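Local coordinates for protein CSOR (Streptomyces lividans, PDB 4ADZ) that probably represses transcription of copper-responsive genes by binding operator DNA, and releases it when copper binds, at residues R57-L68 against Q84-F95. Residues are numbered along the deposited sequence; the frame is centred on the assembly and turned at random. Where two conformers were deposited one is given.
Sequences RLRRIEGQIRGL and QVSASTKALQSF. With SO4 (sulfate ion), chain F; SO4 (sulfate ion), chain D; SO4 (sulfate ion), chain E.
The antiparallel helical hairpin of a CsoR-type repressor packs helix 48-73 on helix 78-114, where the R57 guanidinium hydrogen-bonds S94 at one end of the contact and the Q84 side-chain amide hydrogen-bonds the Q64 backbone carbonyl toward the other. The axes of segments 57-68 and 84-95 approach to 9.8 Å, their N-to-C directions 162° apart. With the R57 chain extended from CG to NE, R57 NH1 donates to S94 OG (2.8 Å, N-H...O 156°); a water links the same NH1 to A91 O, and NE pairs with E53. With an alanine here, E53 is likely to lose its positive mate and S94 OG this donor. L58 lies over one face of the F95 ring, L58 CD2 3.9 Å from the F95 ring centroid, while R57 CD meets the ring edge. I61 CG1 packs on A91 CB at 3.7 Å. In the middle of this hairpin, Q64 is a knob in the hole formed by Q84, A87, S88 and A91. Q84, bent at chi2 (78°), brings Q84 NE2 to hydrogen-bond Q64 O at 3.2 Å, which also accepts from L68 N; a water joins the two side-chain amides, and L68 CD2 rests on Q84 CG. On helix 48-73, R59 and R66 hydrogen-bond sulfate ions, probably from the crystallisation liquor, consistent with an anion-binding surface that could also meet DNA phosphates.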
ATOM      1  N   ARG A  57     -14.058 -11.721 -12.407  1.00 18.16           N
ATOM      2  CA  ARG A  57     -13.260 -11.225 -11.246  1.00 16.23           C
ATOM      3  C   ARG A  57     -14.135 -10.380 -10.299  1.00 15.55           C
ATOM      4  O   ARG A  57     -14.059 -10.532  -9.086  1.00 14.78           O
ATOM      5  CB  ARG A  57     -12.056 -10.401 -11.752  1.00 17.47           C
ATOM      6  CG  ARG A  57     -10.915 -11.219 -12.330  1.00 19.33           C
ATOM      7  CD  ARG A  57      -9.862 -10.286 -12.892  1.00 23.34           C
ATOM      8  NE  ARG A  57      -8.583 -10.887 -13.225  0.50 21.21           N
ATOM      9  CZ  ARG A  57      -7.511 -10.915 -12.438  0.50 22.47           C
ATOM     10  NH1 ARG A  57      -7.500 -10.443 -11.191  0.50 19.26           N
ATOM     11  NH2 ARG A  57      -6.422 -11.473 -12.930  0.50 24.77           N
ATOM     12  N   LEU A  58     -14.980  -9.493 -10.822  1.00 13.15           N
ATOM     13  CA  LEU A  58     -15.785  -8.644  -9.958  1.00 13.68           C
ATOM     14  C   LEU A  58     -16.916  -9.428  -9.235  1.00 13.64           C
ATOM     15  O   LEU A  58     -17.308  -9.089  -8.132  1.00 13.52           O
ATOM     16  CB  LEU A  58     -16.364  -7.474 -10.770  1.00 13.87           C
ATOM     17  CG  LEU A  58     -15.314  -6.446 -11.181  1.00 14.16           C
ATOM     18  CD1 LEU A  58     -15.915  -5.479 -12.208  1.00 14.75           C
ATOM     19  CD2 LEU A  58     -14.691  -5.673  -9.997  1.00 13.69           C
ATOM     20  N   ARG A  59     -17.494 -10.390  -9.927  1.00 14.93           N
ATOM     21  CA  ARG A  59     -18.465 -11.362  -9.267  1.00 16.13           C
ATOM     22  C   ARG A  59     -17.854 -12.005  -8.039  1.00 14.86           C
ATOM     23  O   ARG A  59     -18.494 -12.066  -6.980  1.00 14.57           O
ATOM     24  CB  ARG A  59     -18.915 -12.454 -10.250  1.00 19.36           C
ATOM     25  CG  ARG A  59     -19.918 -11.925 -11.254  1.00 25.51           C
ATOM     26  CD  ARG A  59     -20.282 -13.011 -12.273  1.00 28.36           C
ATOM     27  NE  ARG A  59     -20.745 -14.256 -11.660  1.00 31.17           N
ATOM     28  CZ  ARG A  59     -20.907 -15.411 -12.331  1.00 39.96           C
ATOM     29  NH1 ARG A  59     -20.605 -15.503 -13.638  1.00 38.29           N
ATOM     30  NH2 ARG A  59     -21.350 -16.491 -11.699  1.00 37.35           N
ATOM     31  N   ARG A  60     -16.602 -12.464  -8.163  0.60 14.52           N
ATOM     32  CA  ARG A  60     -15.836 -13.037  -7.044  0.60 15.00           C
ATOM     33  C   ARG A  60     -15.699 -12.059  -5.937  0.60 13.49           C
ATOM     34  O   ARG A  60     -16.032 -12.347  -4.805  0.60 14.25           O
ATOM     35  CB  ARG A  60     -14.399 -13.386  -7.438  0.60 15.51           C
ATOM     36  CG  ARG A  60     -13.727 -14.435  -6.533  0.60 18.48           C
ATOM     37  N   ILE A  61     -15.225 -10.858  -6.281  1.00 12.77           N
ATOM     38  CA  ILE A  61     -15.090  -9.827  -5.275  1.00 11.94           C
ATOM     39  C   ILE A  61     -16.385  -9.464  -4.554  1.00 12.57           C
ATOM     40  O   ILE A  61     -16.387  -9.341  -3.348  1.00 12.82           O
ATOM     41  CB  ILE A  61     -14.422  -8.530  -5.855  1.00 12.08           C
ATOM     42  CG1 ILE A  61     -12.964  -8.854  -6.323  1.00 12.80           C
ATOM     43  CG2 ILE A  61     -14.586  -7.342  -4.858  1.00 14.04           C
ATOM     44  CD1 ILE A  61     -12.408  -7.905  -7.405  1.00 12.95           C
ATOM     45  N   GLU A  62     -17.510  -9.343  -5.270  1.00 12.60           N
ATOM     46  CA  GLU A  62     -18.754  -9.005  -4.617  0.50 12.94           C
ATOM     47  C   GLU A  62     -19.112 -10.157  -3.641  1.00 12.66           C
ATOM     48  O   GLU A  62     -19.628  -9.893  -2.577  1.00 13.68           O
ATOM     49  CB  GLU A  62     -19.819  -8.736  -5.684  0.40 12.70           C
ATOM     50  CG  GLU A  62     -21.195  -8.362  -5.180  0.40 13.49           C
ATOM     51  CD  GLU A  62     -21.210  -7.287  -4.139  0.40 14.87           C
ATOM     52  OE1 GLU A  62     -20.204  -6.567  -3.985  0.40 15.16           O
ATOM     53  OE2 GLU A  62     -22.271  -7.179  -3.461  0.40 16.42           O
ATOM     54  N   GLY A  63     -18.831 -11.383  -4.065  1.00 13.83           N
ATOM     55  CA  GLY A  63     -18.925 -12.594  -3.224  1.00 14.76           C
ATOM     56  C   GLY A  63     -18.191 -12.454  -1.892  1.00 14.18           C
ATOM     57  O   GLY A  63     -18.718 -12.754  -0.802  1.00 13.29           O
ATOM     58  N   GLN A  64     -16.979 -11.941  -1.980  1.00 13.49           N
ATOM     59  CA  GLN A  64     -16.144 -11.663  -0.786  1.00 12.77           C
ATOM     60  C   GLN A  64     -16.757 -10.624   0.108  1.00 11.84           C
ATOM     61  O   GLN A  64     -16.741 -10.756   1.310  1.00 11.83           O
ATOM     62  CB  GLN A  64     -14.716 -11.299  -1.223  1.00 14.59           C
ATOM     63  CG  GLN A  64     -13.928 -12.424  -1.903  1.00 16.05           C
ATOM     64  CD  GLN A  64     -12.591 -11.868  -2.386  1.00 18.29           C
ATOM     65  OE1 GLN A  64     -12.566 -10.915  -3.127  1.00 21.88           O
ATOM     66  NE2 GLN A  64     -11.480 -12.403  -1.883  1.00 24.21           N
ATOM     67  N   ILE A  65     -17.330  -9.555  -0.463  1.00 11.57           N
ATOM     68  CA  ILE A  65     -17.898  -8.522   0.308  1.00 11.04           C
ATOM     69  C   ILE A  65     -19.184  -9.036   0.992  1.00 11.06           C
ATOM     70  O   ILE A  65     -19.478  -8.676   2.154  1.00 12.69           O
ATOM     71  CB  ILE A  65     -18.207  -7.242  -0.479  1.00 11.88           C
ATOM     72  CG1 ILE A  65     -17.012  -6.767  -1.298  1.00 12.59           C
ATOM     73  CG2 ILE A  65     -18.719  -6.153   0.447  1.00 12.10           C
ATOM     74  CD1 ILE A  65     -15.714  -6.508  -0.510  1.00 11.59           C
ATOM     75  N   ARG A  66     -19.987  -9.833   0.293  1.00 12.86           N
ATOM     76  CA  ARG A  66     -21.134 -10.452   0.922  1.00 13.19           C
ATOM     77  C   ARG A  66     -20.703 -11.306   2.102  1.00 13.66           C
ATOM     78  O   ARG A  66     -21.375 -11.310   3.139  1.00 14.59           O
ATOM     79  CB  ARG A  66     -21.954 -11.282  -0.088  1.00 13.83           C
ATOM     80  CG  ARG A  66     -22.696 -10.360  -1.066  1.00 15.35           C
ATOM     81  CD  ARG A  66     -23.771 -11.098  -1.878  1.00 17.57           C
ATOM     82  NE  ARG A  66     -23.198 -12.218  -2.552  1.00 17.97           N
ATOM     83  CZ  ARG A  66     -22.711 -12.230  -3.800  1.00 17.01           C
ATOM     84  NH1 ARG A  66     -22.785 -11.201  -4.564  1.00 18.19           N
ATOM     85  NH2 ARG A  66     -22.173 -13.310  -4.258  1.00 21.39           N
ATOM     86  N   GLY A  67     -19.627 -12.053   1.912  1.00 13.20           N
ATOM     87  CA  GLY A  67     -18.955 -12.784   2.989  1.00 14.04           C
ATOM     88  C   GLY A  67     -18.568 -11.950   4.185  1.00 13.63           C
ATOM     89  O   GLY A  67     -18.844 -12.325   5.350  1.00 13.34           O
ATOM     90  N   LEU A  68     -17.971 -10.790   3.938  1.00 12.47           N
ATOM     91  CA  LEU A  68     -17.689  -9.862   5.007  1.00 12.42           C
ATOM     92  C   LEU A  68     -18.943  -9.437   5.774  1.00 13.57           C
ATOM     93  O   LEU A  68     -18.930  -9.303   7.014  1.00 11.80           O
ATOM     94  CB  LEU A  68     -16.996  -8.598   4.474  1.00 12.19           C
ATOM     95  CG  LEU A  68     -15.548  -8.799   4.057  1.00 11.89           C
ATOM     96  CD1 LEU A  68     -15.088  -7.549   3.281  1.00 12.21           C
ATOM     97  CD2 LEU A  68     -14.700  -9.135   5.289  1.00 12.94           C
ATOM     98  N   GLN A  84     -10.025 -11.533   5.600  1.00 12.20           N
ATOM     99  CA  GLN A  84     -10.903 -11.520   4.432  1.00 13.23           C
ATOM    100  C   GLN A  84     -10.910 -10.108   3.782  1.00 11.54           C
ATOM    101  O   GLN A  84     -10.991 -10.032   2.554  1.00 13.20           O
ATOM    102  CB  GLN A  84     -12.311 -11.876   4.867  1.00 14.94           C
ATOM    103  CG  GLN A  84     -13.371 -11.787   3.799  1.00 18.65           C
ATOM    104  CD  GLN A  84     -13.415 -12.926   2.828  1.00 26.31           C
ATOM    105  OE1 GLN A  84     -12.519 -13.842   2.793  1.00 24.42           O
ATOM    106  NE2 GLN A  84     -14.537 -12.926   2.023  1.00 27.76           N
ATOM    107  N   VAL A  85     -10.820  -9.047   4.581  1.00 11.18           N
ATOM    108  CA  VAL A  85     -10.710  -7.672   4.012  1.00 11.78           C
ATOM    109  C   VAL A  85      -9.448  -7.622   3.130  1.00 13.16           C
ATOM    110  O   VAL A  85      -9.453  -7.084   1.975  1.00 11.64           O
ATOM    111  CB  VAL A  85     -10.733  -6.539   5.024  1.00 11.69           C
ATOM    112  CG1 VAL A  85     -10.379  -5.114   4.409  1.00 13.62           C
ATOM    113  CG2 VAL A  85     -12.081  -6.493   5.799  1.00 11.15           C
ATOM    114  N   SER A  86      -8.331  -8.155   3.629  1.00 13.47           N
ATOM    115  CA  SER A  86      -7.066  -8.068   2.933  1.00 14.89           C
ATOM    116  C   SER A  86      -7.144  -8.899   1.662  1.00 16.07           C
ATOM    117  O   SER A  86      -6.675  -8.470   0.589  1.00 16.76           O
ATOM    118  CB  SER A  86      -5.912  -8.536   3.882  1.00 16.58           C
ATOM    119  OG  SER A  86      -5.714  -7.556   4.892  1.00 18.91           O
ATOM    120  N   ALA A  87      -7.798 -10.053   1.710  1.00 13.55           N
ATOM    121  CA  ALA A  87      -7.992 -10.820   0.524  1.00 13.93           C
ATOM    122  C   ALA A  87      -8.801 -10.048  -0.538  1.00 12.22           C
ATOM    123  O   ALA A  87      -8.481 -10.172  -1.733  1.00 13.74           O
ATOM    124  CB  ALA A  87      -8.627 -12.176   0.797  1.00 14.49           C
ATOM    125  N   SER A  88      -9.831  -9.353  -0.113  1.00 12.34           N
ATOM    126  CA  SER A  88     -10.690  -8.587  -1.051  1.00 12.91           C
ATOM    127  C   SER A  88      -9.941  -7.396  -1.635  1.00 12.90           C
ATOM    128  O   SER A  88     -10.018  -7.133  -2.827  1.00 12.02           O
ATOM    129  CB  SER A  88     -11.935  -8.115  -0.345  1.00 14.05           C
ATOM    130  OG  SER A  88     -12.604  -9.242   0.217  1.00 16.44           O
ATOM    131  N   THR A  89      -9.139  -6.731  -0.837  1.00 13.23           N
ATOM    132  CA  THR A  89      -8.328  -5.586  -1.336  0.60 14.24           C
ATOM    133  C   THR A  89      -7.301  -6.093  -2.335  1.00 14.17           C
ATOM    134  O   THR A  89      -7.093  -5.491  -3.411  1.00 14.05           O
ATOM    135  CB  THR A  89      -7.691  -4.739  -0.190  0.60 15.22           C
ATOM    136  OG1 THR A  89      -6.819  -5.545   0.621  0.60 15.75           O
ATOM    137  CG2 THR A  89      -8.757  -4.126   0.698  0.60 14.72           C
ATOM    138  N   LYS A  90      -6.669  -7.218  -2.017  1.00 13.01           N
ATOM    139  CA  LYS A  90      -5.719  -7.834  -2.937  1.00 15.03           C
ATOM    140  C   LYS A  90      -6.357  -8.165  -4.258  1.00 15.06           C
ATOM    141  O   LYS A  90      -5.746  -7.890  -5.307  1.00 15.01           O
ATOM    142  CB  LYS A  90      -5.032  -9.049  -2.271  1.00 16.49           C
ATOM    143  CG  LYS A  90      -4.103  -9.867  -3.147  1.00 21.54           C
ATOM    144  CD  LYS A  90      -3.760 -11.249  -2.550  0.50 21.96           C
ATOM    145  CE  LYS A  90      -2.701 -11.982  -3.364  0.50 23.72           C
ATOM    146  NZ  LYS A  90      -1.439 -11.201  -3.411  0.50 23.16           N
ATOM    147  N   ALA A  91      -7.576  -8.717  -4.252  1.00 13.28           N
ATOM    148  CA  ALA A  91      -8.283  -9.060  -5.487  1.00 12.19           C
ATOM    149  C   ALA A  91      -8.606  -7.820  -6.326  1.00 11.58           C
ATOM    150  O   ALA A  91      -8.474  -7.822  -7.546  1.00 12.18           O
ATOM    151  CB  ALA A  91      -9.584  -9.805  -5.193  1.00 13.22           C
ATOM    152  N   LEU A  92      -8.990  -6.776  -5.639  1.00 11.40           N
ATOM    153  CA  LEU A  92      -9.260  -5.471  -6.338  1.00 11.79           C
ATOM    154  C   LEU A  92      -7.992  -4.929  -6.981  1.00 12.57           C
ATOM    155  O   LEU A  92      -8.064  -4.369  -8.092  1.00 12.24           O
ATOM    156  CB  LEU A  92      -9.870  -4.437  -5.391  1.00 11.45           C
ATOM    157  CG  LEU A  92     -11.371  -4.583  -5.163  1.00 12.06           C
ATOM    158  CD1 LEU A  92     -11.787  -3.948  -3.860  1.00 12.28           C
ATOM    159  CD2 LEU A  92     -12.256  -4.084  -6.349  1.00 13.47           C
ATOM    160  N   GLN A  93      -6.883  -5.039  -6.284  1.00 12.81           N
ATOM    161  CA  GLN A  93      -5.581  -4.565  -6.810  1.00 14.54           C
ATOM    162  C   GLN A  93      -5.173  -5.372  -8.025  1.00 14.16           C
ATOM    163  O   GLN A  93      -4.722  -4.801  -9.051  1.00 13.56           O
ATOM    164  CB  GLN A  93      -4.506  -4.596  -5.747  1.00 17.23           C
ATOM    165  CG  GLN A  93      -4.679  -3.545  -4.662  1.00 21.03           C
ATOM    166  CD  GLN A  93      -3.573  -3.657  -3.587  1.00 27.66           C
ATOM    167  OE1 GLN A  93      -3.062  -4.743  -3.291  1.00 30.77           O
ATOM    168  NE2 GLN A  93      -3.109  -2.517  -3.121  1.00 35.00           N
ATOM    169  N   SER A  94      -5.413  -6.689  -7.983  1.00 13.44           N
ATOM    170  CA  SER A  94      -5.051  -7.555  -9.068  1.00 14.55           C
ATOM    171  C   SER A  94      -5.907  -7.202 -10.277  1.00 14.85           C
ATOM    172  O   SER A  94      -5.395  -7.207 -11.379  1.00 14.17           O
ATOM    173  CB  SER A  94      -5.249  -9.042  -8.732  1.00 17.01           C
ATOM    174  OG  SER A  94      -5.095  -9.872  -9.889  1.00 22.73           O
ATOM    175  N   PHE A  95      -7.200  -6.968 -10.050  1.00 13.95           N
ATOM    176  CA  PHE A  95      -8.166  -6.499 -11.099  1.00 13.26           C
ATOM    177  C   PHE A  95      -7.652  -5.169 -11.723  1.00 12.36           C
ATOM    178  O   PHE A  95      -7.571  -5.025 -12.973  1.00 13.50           O
ATOM    179  CB  PHE A  95      -9.567  -6.317 -10.486  1.00 14.08           C
ATOM    180  CG  PHE A  95     -10.576  -5.641 -11.405  1.00 14.18           C
ATOM    181  CD1 PHE A  95     -11.206  -6.335 -12.428  1.00 15.86           C
ATOM    182  CD2 PHE A  95     -10.909  -4.328 -11.223  1.00 14.79           C
ATOM    183  CE1 PHE A  95     -12.126  -5.693 -13.267  1.00 17.60           C
ATOM    184  CE2 PHE A  95     -11.851  -3.687 -12.038  1.00 15.55           C
ATOM    185  CZ  PHE A  95     -12.443  -4.369 -13.061  1.00 15.87           C
TER
HETATM  186  S   SO4 F1137     -25.403  -8.749  -4.412  0.50 22.55           S
HETATM  187  O1  SO4 F1137     -24.047  -9.249  -4.213  0.50 24.77           O
HETATM  188  O2  SO4 F1137     -25.780  -7.993  -3.185  0.50 27.27           O
HETATM  189  O3  SO4 F1137     -26.400  -9.816  -4.657  0.50 24.04           O
HETATM  190  O4  SO4 F1137     -25.408  -7.854  -5.604  0.50 27.57           O
HETATM  191  S   SO4 D1135     -23.565 -15.841  -1.495  1.00 34.15           S
HETATM  192  O1  SO4 D1135     -22.835 -14.597  -1.095  1.00 31.24           O
HETATM  193  O2  SO4 D1135     -24.870 -15.635  -0.818  1.00 38.50           O
HETATM  194  O3  SO4 D1135     -22.907 -17.072  -0.971  1.00 40.60           O
HETATM  195  O4  SO4 D1135     -23.555 -15.948  -2.934  1.00 35.65           O
HETATM  196  S   SO4 E1136     -22.738 -15.050  -8.198  1.00 36.18           S
HETATM  197  O1  SO4 E1136     -21.839 -14.023  -8.813  1.00 40.64           O
HETATM  198  O2  SO4 E1136     -22.497 -15.259  -6.765  1.00 37.24           O
HETATM  199  O3  SO4 E1136     -22.504 -16.398  -8.783  1.00 44.09           O
HETATM  200  O4  SO4 E1136     -24.141 -14.606  -8.460  1.00 36.29           O
HETATM  201  O   HOH W   1      -9.363  -9.860  -9.213  1.00 19.02           O
HETATM  202  O   HOH W   2     -11.599 -14.636  -0.091  1.00 29.05           O